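Local coordinates for ESAT-6/WXG100 secretion system protein (Streptococcus gallolyticus, PDB 7JQE) that probably serves as a membrane subunit of the bacterial type VIIb secretion system, with an elongated extracellular region linked to protein toxin export, at residues N111-L116 / S488-L493; K242-V247 / D439-S444. One frame throughout, in Å; residues are numbered along the deposited sequence.

Contact 1 of 2, residues N111-L116 / S488-L493; sequences NARTEL and STIDSL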
loop_
_atom_site.group_PDB
_atom_site.type_symbol
_atom_site.label_atom_id
_atom_site.label_comp_id
_atom_site.label_asym_id
_atom_site.label_seq_id
_atom_site.Cartn_x
_atom_site.Cartn_y
_atom_site.Cartn_z
ATOM N N ASN A 111 -35.836 -47.180 51.612
ATOM C CA ASN A 111 -34.925 -46.047 51.743
ATOM C C ASN A 111 -33.973 -45.973 50.555
ATOM O O ASN A 111 -33.606 -44.879 50.109
ATOM C CB ASN A 111 -34.147 -46.145 53.054
ATOM C CG ASN A 111 -33.412 -44.860 53.389
ATOM O OD1 ASN A 111 -32.365 -44.557 52.812
ATOM N ND2 ASN A 111 -33.961 -44.096 54.326
ATOM N N ALA A 112 -33.558 -47.129 50.032
ATOM C CA ALA A 112 -32.763 -47.142 48.811
ATOM C C ALA A 112 -33.581 -46.653 47.624
ATOM O O ALA A 112 -33.061 -45.961 46.742
ATOM C CB ALA A 112 -32.220 -48.548 48.555
ATOM N N ARG A 113 -34.868 -47.002 47.588
ATOM C CA ARG A 113 -35.726 -46.554 46.498
ATOM C C ARG A 113 -35.862 -45.037 46.492
ATOM O O ARG A 113 -35.859 -44.409 45.427
ATOM C CB ARG A 113 -37.095 -47.218 46.613
ATOM C CG ARG A 113 -38.102 -46.811 45.552
ATOM C CD ARG A 113 -39.457 -47.428 45.868
ATOM N NE ARG A 113 -39.356 -48.876 46.021
ATOM C CZ ARG A 113 -40.176 -49.610 46.766
ATOM N NH1 ARG A 113 -40.004 -50.923 46.848
ATOM N NH2 ARG A 113 -41.162 -49.034 47.440
ATOM N N THR A 114 -35.982 -44.427 47.674
ATOM C CA THR A 114 -36.115 -42.976 47.742
ATOM C C THR A 114 -34.792 -42.282 47.432
ATOM O O THR A 114 -34.778 -41.209 46.817
ATOM C CB THR A 114 -36.639 -42.558 49.116
ATOM O OG1 THR A 114 -36.549 -41.135 49.253
ATOM C CG2 THR A 114 -35.836 -43.220 50.220
ATOM N N GLU A 115 -33.672 -42.875 47.851
ATOM C CA GLU A 115 -32.370 -42.331 47.477
ATOM C C GLU A 115 -32.219 -42.286 45.962
ATOM O O GLU A 115 -31.817 -41.263 45.395
ATOM C CB GLU A 115 -31.250 -43.163 48.104
ATOM C CG GLU A 115 -31.258 -43.207 49.626
ATOM C CD GLU A 115 -30.899 -41.874 50.255
ATOM O OE1 GLU A 115 -30.942 -40.848 49.543
ATOM O OE2 GLU A 115 -30.573 -41.856 51.462
ATOM N N LEU A 116 -32.544 -43.392 45.287
ATOM C CA LEU A 116 -32.413 -43.434 43.835
ATOM C C LEU A 116 -33.331 -42.420 43.164
ATOM O O LEU A 116 -32.975 -41.840 42.132
ATOM C CB LEU A 116 -32.700 -44.842 43.318
ATOM C CG LEU A 116 -31.696 -45.918 43.737
ATOM C CD1 LEU A 116 -32.016 -47.250 43.071
ATOM C CD2 LEU A 116 -30.274 -45.475 43.420
ATOM N N SER A 488 -35.846 -47.717 35.589
ATOM C CA SER A 488 -36.240 -49.118 35.489
ATOM C C SER A 488 -35.977 -49.858 36.796
ATOM O O SER A 488 -36.842 -50.588 37.293
ATOM C CB SER A 488 -35.498 -49.785 34.328
ATOM O OG SER A 488 -35.923 -51.125 34.149
ATOM N N THR A 489 -34.784 -49.679 37.368
ATOM C CA THR A 489 -34.463 -50.347 38.626
ATOM C C THR A 489 -35.278 -49.781 39.781
ATOM O O THR A 489 -35.707 -50.532 40.665
ATOM C CB THR A 489 -32.967 -50.242 38.917
ATOM O OG1 THR A 489 -32.485 -48.957 38.505
ATOM C CG2 THR A 489 -32.208 -51.325 38.174
ATOM N N ILE A 490 -35.505 -48.465 39.800
ATOM C CA ILE A 490 -36.391 -47.896 40.813
ATOM C C ILE A 490 -37.768 -48.539 40.721
ATOM O O ILE A 490 -38.325 -49.003 41.723
ATOM C CB ILE A 490 -36.481 -46.367 40.671
ATOM C CG1 ILE A 490 -35.110 -45.722 40.875
ATOM C CG2 ILE A 490 -37.485 -45.809 41.676
ATOM C CD1 ILE A 490 -35.156 -44.211 40.905
ATOM N N ASP A 491 -38.340 -48.573 39.514
ATOM C CA ASP A 491 -39.627 -49.236 39.321
ATOM C C ASP A 491 -39.561 -50.696 39.758
ATOM O O ASP A 491 -40.354 -51.141 40.594
ATOM C CB ASP A 491 -40.061 -49.126 37.857
ATOM C CG ASP A 491 -40.640 -47.764 37.518
ATOM O OD1 ASP A 491 -40.791 -46.933 38.439
ATOM O OD2 ASP A 491 -40.944 -47.524 36.329
ATOM N N SER A 492 -38.609 -51.455 39.209
ATOM C CA SER A 492 -38.430 -52.862 39.567
ATOM C C SER A 492 -37.619 -52.963 40.862
ATOM O O SER A 492 -36.434 -53.303 40.877
ATOM C CB SER A 492 -37.765 -53.619 38.425
ATOM O OG SER A 492 -38.593 -53.642 37.274
ATOM N N LEU A 493 -38.297 -52.660 41.973
ATOM C CA LEU A 493 -37.694 -52.672 43.301
ATOM C C LEU A 493 -38.795 -52.742 44.353
ATOM O O LEU A 493 -39.432 -51.722 44.649
ATOM C CB LEU A 493 -36.825 -51.429 43.507
ATOM C CG LEU A 493 -35.993 -51.354 44.790
ATOM C CD1 LEU A 493 -34.856 -52.360 44.759
ATOM C CD2 LEU A 493 -35.454 -49.951 45.007
#
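The guanidinium of R113 is the one flat side-chain group at this contact, and it meets the backbone of L493. The carbonyl oxygen L493 O approaches it obliquely. R113 NH1 donates to L493 O at 2.4 Å. That length is very short and the N-H...O angle is only 120°, so the exact geometry is doubtful. The R113 chain leaves its helix extended and then bends at chi3 (-55°), which turns the guanidinium toward this carbonyl.

Nearer the R113 backbone the contact is apolar. L493 CD2 lies 3.6 Å from R113 CB, and the two side chains lie alongside each other and point opposite ways. R113 CG sits farther off, 4.1 Å from I490 CG2. I490 extends CD1 (chi2 -173°) to within 3.5 Å of L116 CB. The same methyl is 3.4 Å from L116 C, so it packs on the backbone as well. L116, I490 and L493 are all buried. An inverse gamma turn centred on S492 ends the helical path and brings L493 round to face R113.

Helices 102-135 and 462-491 run antiparallel here, with the contact at the C-terminal end of the second. T489 OG1 bonds back to E485 O and L486 O within that helix. The second subunit covers another side: L116 packs on L116 of that chain, A112 on its L493, and T489, on helix 462-491, on its E115. Both helices thus contribute to the contact between the two subunits.

Contact 2 of 2, residues K242-V247 / D439-S444; sequences KSAKGV and DITNPS. With EDO (1,2-ethanediol), chain M; EDO (1,2-ethanediol), chain Y; EDO (1,2-ethanediol), chain U.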
loop_
_atom_site.group_PDB
_atom_site.type_symbol
_atom_site.label_atom_id
_atom_site.label_comp_id
_atom_site.label_asym_id
_atom_site.label_seq_id
_atom_site.Cartn_x
_atom_site.Cartn_y
_atom_site.Cartn_z
ATOM N N LYS A 242 -7.708 11.337 6.738
ATOM C CA LYS A 242 -7.368 12.434 7.637
ATOM C C LYS A 242 -8.585 12.901 8.418
ATOM O O LYS A 242 -8.479 13.253 9.598
ATOM C CB LYS A 242 -6.771 13.600 6.849
ATOM C CG LYS A 242 -6.694 14.904 7.635
ATOM C CD LYS A 242 -6.444 16.088 6.707
ATOM C CE LYS A 242 -6.349 17.395 7.479
ATOM N NZ LYS A 242 -5.173 17.411 8.389
ATOM N N SER A 243 -9.750 12.917 7.774
ATOM C CA SER A 243 -10.966 13.336 8.461
ATOM C C SER A 243 -11.494 12.253 9.405
ATOM O O SER A 243 -12.087 12.576 10.439
ATOM C CB SER A 243 -12.030 13.721 7.438
ATOM O OG SER A 243 -13.191 14.200 8.084
ATOM N N ALA A 244 -11.291 10.972 9.076
ATOM C CA ALA A 244 -11.771 9.897 9.943
ATOM C C ALA A 244 -10.906 9.766 11.190
ATOM O O ALA A 244 -11.422 9.672 12.310
ATOM C CB ALA A 244 -11.810 8.572 9.177
ATOM N N LYS A 245 -9.590 9.726 11.014
ATOM C CA LYS A 245 -8.659 9.788 12.128
ATOM C C LYS A 245 -8.390 11.256 12.448
ATOM O O LYS A 245 -9.102 12.154 11.990
ATOM C CB LYS A 245 -7.379 9.029 11.790
ATOM C CG LYS A 245 -7.609 7.629 11.253
ATOM C CD LYS A 245 -7.693 6.615 12.383
ATOM C CE LYS A 245 -8.039 5.231 11.859
ATOM N NZ LYS A 245 -9.420 5.206 11.317
ATOM N N GLY A 246 -7.349 11.526 13.229
ATOM C CA GLY A 246 -6.977 12.905 13.490
ATOM C C GLY A 246 -5.587 13.225 12.983
ATOM O O GLY A 246 -4.674 13.481 13.775
ATOM N N VAL A 247 -5.413 13.224 11.665
ATOM C CA VAL A 247 -4.092 13.299 11.054
ATOM C C VAL A 247 -3.734 14.758 10.794
ATOM O O VAL A 247 -4.435 15.457 10.053
ATOM C CB VAL A 247 -4.039 12.479 9.758
ATOM C CG1 VAL A 247 -2.601 12.239 9.333
ATOM C CG2 VAL A 247 -4.776 11.161 9.942
ATOM N N ASP A 439 -14.615 3.088 2.505
ATOM C CA ASP A 439 -15.103 3.739 3.716
ATOM C C ASP A 439 -14.118 3.480 4.851
ATOM O O ASP A 439 -13.660 2.349 5.033
ATOM C CB ASP A 439 -16.496 3.218 4.078
ATOM C CG ASP A 439 -17.164 4.037 5.170
ATOM O OD1 ASP A 439 -16.493 4.373 6.171
ATOM O OD2 ASP A 439 -18.368 4.344 5.029
ATOM N N ILE A 440 -13.792 4.524 5.607
ATOM C CA ILE A 440 -12.787 4.440 6.663
ATOM C C ILE A 440 -13.423 4.266 8.038
ATOM O O ILE A 440 -13.066 3.352 8.781
ATOM C CB ILE A 440 -11.865 5.678 6.628
ATOM C CG1 ILE A 440 -11.289 5.878 5.223
ATOM C CG2 ILE A 440 -10.741 5.524 7.638
ATOM C CD1 ILE A 440 -10.422 4.746 4.752
ATOM N N THR A 441 -14.369 5.140 8.398
ATOM C CA THR A 441 -14.942 5.093 9.742
ATOM C C THR A 441 -15.643 3.766 10.005
ATOM O O THR A 441 -15.598 3.245 11.125
ATOM C CB THR A 441 -15.914 6.258 9.948
ATOM O OG1 THR A 441 -16.846 6.307 8.861
ATOM C CG2 THR A 441 -15.161 7.576 10.030
ATOM N N ASN A 442 -16.297 3.203 8.984
ATOM C CA ASN A 442 -17.009 1.930 9.079
ATOM C C ASN A 442 -16.443 0.977 8.032
ATOM O O ASN A 442 -17.016 0.823 6.941
ATOM C CB ASN A 442 -18.512 2.127 8.900
ATOM C CG ASN A 442 -19.126 2.940 10.025
ATOM O OD1 ASN A 442 -19.722 3.991 9.792
ATOM N ND2 ASN A 442 -18.978 2.457 11.255
ATOM N N PRO A 443 -15.324 0.316 8.331
ATOM C CA PRO A 443 -14.697 -0.576 7.345
ATOM C C PRO A 443 -15.675 -1.622 6.824
ATOM O O PRO A 443 -16.605 -2.033 7.519
ATOM C CB PRO A 443 -13.554 -1.229 8.134
ATOM C CG PRO A 443 -13.279 -0.289 9.267
ATOM C CD PRO A 443 -14.599 0.335 9.613
ATOM N N SER A 444 -15.443 -2.059 5.588
ATOM C CA SER A 444 -16.284 -3.078 4.980
ATOM C C SER A 444 -15.915 -4.467 5.505
ATOM O O SER A 444 -14.812 -4.700 6.010
ATOM C CB SER A 444 -16.166 -3.037 3.459
ATOM O OG SER A 444 -14.851 -3.362 3.052
HETATM C C1 EDO M . -10.056 2.050 11.895
HETATM O O1 EDO M . -9.412 0.770 11.969
HETATM C C2 EDO M . -11.474 1.884 11.355
HETATM O O2 EDO M . -12.158 3.143 11.358
HETATM C C1 EDO Y . -10.418 12.456 15.387
HETATM O O1 EDO Y . -9.286 12.068 16.176
HETATM C C2 EDO Y . -11.327 11.252 15.159
HETATM O O2 EDO Y . -12.515 11.666 14.472
HETATM C C1 EDO U . -7.147 17.034 12.156
HETATM O O1 EDO U . -6.703 16.385 10.957
HETATM C C2 EDO U . -8.423 17.806 11.840
HETATM O O2 EDO U . -9.046 17.220 10.689
#
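A244 CB touches two methyls of the loop 439-444, where D439 forms an Asx motif. I440 CG2 and T441 CG2 each lie 3.6 Å from it, so the end of helix 225-244 rests on the loop through a small apolar patch. K245, the first residue past the helix, sends its bent chain alongside. Its NZ comes 3.9 Å from I440 CG2.

A 1,2-ethanediol, probably from the crystallisation liquor, bridges the two segments. Its O2 donates to I440 O at 2.7 Å and takes a weak bond from K245 NZ.

Further out, I440 is backed by I423 and Y427 of helix 396-427 and by Y241 of helix 225-244. The turn after the helix is tied by K242, whose NZ donates to V247 O at 2.7 Å, nearly in line with the carbonyl. The same NZ also bonds T249 OG1 and a second ethanediol.

Within the loop, T441 has chi1 near 51°. This turns CG2 to A244 while OG1 makes a weak bond to D439 OD1. N442 N gives OD1 a nearly straight bond, 3.1 Å long at 170°, and reaches it from above the carboxylate plane.

Contacts 1 and 2 lie far apart. Their centres are about 69 Å apart and their nearest atoms about 55 Å. They share no helix or strand. In chain order, 111-116 comes first, then 242-247, 439-444 and 488-493. Contact 1 pairs helices 102-135 and 462-491 near the two ends of the modelled chain, beside the second subunit. The centre of contact 2 lies about 11 Å from the centre of the chain, and no other protein chain of the assembly touches it. The strands, all between residues 268 and 392, fall between 242-247 and 439-444. This is consistent with a chain that runs out and returns, the two contacts joining its arms at separate levels.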